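Local atomic coordinates of hypothetical protein PH0435 (Pyrococcus horikoshii, PDB entry 2YV4), a protein that is of unknown function but contains the C-terminal domain of Sua5-type threonylcarbamoyl-AMP synthases, so probably takes part in threonylcarbamoyl modification of tRNA. Residues Gly31-Val36 with Ala71-Val76. Residues are numbered along the deposited sequence; the frame is centred on the assembly and turned at random.
Sequences GKKVGV and AGVDVV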
loop_
_atom_site.group_PDB
_atom_site.type_symbol
_atom_site.label_atom_id
_atom_site.label_comp_id
_atom_site.label_asym_id
_atom_site.label_seq_id
_atom_site.Cartn_x
_atom_site.Cartn_y
_atom_site.Cartn_z
ATOM N N GLY A 31 -7.046 5.248 15.427
ATOM C CA GLY A 31 -5.919 4.889 16.270
ATOM C C GLY A 31 -4.928 3.900 15.683
ATOM O O GLY A 31 -3.990 3.482 16.363
ATOM N N LYS A 32 -5.125 3.518 14.427
ATOM C CA LYS A 32 -4.222 2.581 13.775
ATOM C C LYS A 32 -3.005 3.304 13.206
ATOM O O LYS A 32 -3.135 4.359 12.580
ATOM C CB LYS A 32 -4.937 1.863 12.630
ATOM C CG LYS A 32 -6.137 1.044 13.045
ATOM C CD LYS A 32 -5.721 -0.181 13.836
ATOM C CE LYS A 32 -6.941 -0.995 14.217
ATOM N NZ LYS A 32 -7.745 -1.327 13.004
ATOM N N LYS A 33 -1.820 2.750 13.445
ATOM C CA LYS A 33 -0.605 3.327 12.886
ATOM C C LYS A 33 -0.657 2.790 11.457
ATOM O O LYS A 33 -0.731 1.579 11.249
ATOM C CB LYS A 33 0.633 2.807 13.622
ATOM C CG LYS A 33 1.936 3.449 13.172
ATOM C CD LYS A 33 3.117 2.945 13.990
ATOM C CE LYS A 33 4.411 3.622 13.554
ATOM N NZ LYS A 33 5.565 3.248 14.421
ATOM N N VAL A 34 -0.639 3.689 10.479
ATOM C CA VAL A 34 -0.752 3.284 9.083
ATOM C C VAL A 34 0.457 3.575 8.199
ATOM O O VAL A 34 1.089 4.631 8.288
ATOM C CB VAL A 34 -2.018 3.925 8.455
ATOM C CG1 VAL A 34 -1.996 5.411 8.668
ATOM C CG2 VAL A 34 -2.102 3.602 6.969
ATOM N N GLY A 35 0.765 2.615 7.338
ATOM C CA GLY A 35 1.885 2.761 6.429
ATOM C C GLY A 35 1.408 2.642 4.996
ATOM O O GLY A 35 0.437 1.946 4.703
ATOM N N VAL A 36 2.074 3.351 4.099
ATOM C CA VAL A 36 1.717 3.295 2.700
ATOM C C VAL A 36 2.915 2.856 1.880
ATOM O O VAL A 36 4.029 3.346 2.072
ATOM C CB VAL A 36 1.253 4.670 2.173
ATOM C CG1 VAL A 36 1.270 4.676 0.632
ATOM C CG2 VAL A 36 -0.147 4.979 2.690
ATOM N N ALA A 71 8.540 -1.447 11.759
ATOM C CA ALA A 71 8.036 -0.176 12.271
ATOM C C ALA A 71 6.789 -0.343 13.140
ATOM O O ALA A 71 6.288 0.625 13.707
ATOM C CB ALA A 71 7.736 0.772 11.113
ATOM N N GLY A 72 6.284 -1.568 13.236
ATOM C CA GLY A 72 5.108 -1.821 14.057
ATOM C C GLY A 72 3.785 -1.275 13.540
ATOM O O GLY A 72 2.847 -1.062 14.315
ATOM N N VAL A 73 3.695 -1.042 12.236
ATOM C CA VAL A 73 2.457 -0.529 11.657
ATOM C C VAL A 73 1.311 -1.540 11.793
ATOM O O VAL A 73 1.515 -2.742 11.634
ATOM C CB VAL A 73 2.654 -0.181 10.162
ATOM C CG1 VAL A 73 1.318 0.060 9.506
ATOM C CG2 VAL A 73 3.524 1.062 10.034
ATOM N N ASP A 74 0.112 -1.039 12.084
ATOM C CA ASP A 74 -1.080 -1.874 12.241
ATOM C C ASP A 74 -1.688 -2.264 10.894
ATOM O O ASP A 74 -2.131 -3.401 10.703
ATOM C CB ASP A 74 -2.138 -1.133 13.065
ATOM C CG ASP A 74 -1.656 -0.793 14.458
ATOM O OD1 ASP A 74 -1.233 -1.722 15.179
ATOM O OD2 ASP A 74 -1.698 0.399 14.829
ATOM N N VAL A 75 -1.713 -1.311 9.965
ATOM C CA VAL A 75 -2.268 -1.551 8.638
ATOM C C VAL A 75 -1.363 -0.969 7.555
ATOM O O VAL A 75 -0.855 0.145 7.687
ATOM C CB VAL A 75 -3.672 -0.921 8.503
ATOM C CG1 VAL A 75 -4.238 -1.173 7.109
ATOM C CG2 VAL A 75 -4.596 -1.497 9.564
ATOM N N VAL A 76 -1.162 -1.739 6.491
ATOM C CA VAL A 76 -0.333 -1.319 5.371
ATOM C C VAL A 76 -1.213 -1.190 4.139
ATOM O O VAL A 76 -1.916 -2.126 3.774
ATOM C CB VAL A 76 0.785 -2.354 5.064
ATOM C CG1 VAL A 76 1.526 -1.969 3.781
ATOM C CG2 VAL A 76 1.766 -2.423 6.221
HETATM O O HOH W 1 -3.120 1.040 16.916
#
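Two neighbouring parallel strands of a Rossmann-like alpha/beta sheet begin here, with Val34 bridged to Val75 and Gly35 to Val76, their CA atoms 5.1 and 4.8 Å apart. Each strand follows a helix ended by a Schellman motif at a glycine of positive phi, Gly31 after helix 13-29 and Gly72 after helix 54-70. Pairing starts ahead of the bridges, at Lys33, which is gripped at three points. Its N donates almost straight (173°) to Asp74 OD2, 2.7 Å away, meeting the anti side of the carboxylate close to its plane. Its carbonyl O takes Asp74 N at 2.9 Å and, weakly, Val75 N at 3.3 Å, so Asp74 clasps Lys33 through both backbone and side chain. The third point is the ammonium group: with CG anti to the backbone N (chi1 -175°) and the chain extended beyond it, NZ arrives nearly in line with the Ala71 carbonyl, 2.8 Å from its O. With an alanine in place of Lys33, the Ala71 carbonyl at the end of helix 54-70 would probably be left without its ammonium partner. Val34 lies against helix 13-29 and Val76 against helix 54-70, as expected for side chains on opposite faces of the sheet. Beside the clasp, Lys32 CD packs on Asp74 CB at 3.8 Å, and one water donates to both Gly31 O and Asp74 OD2.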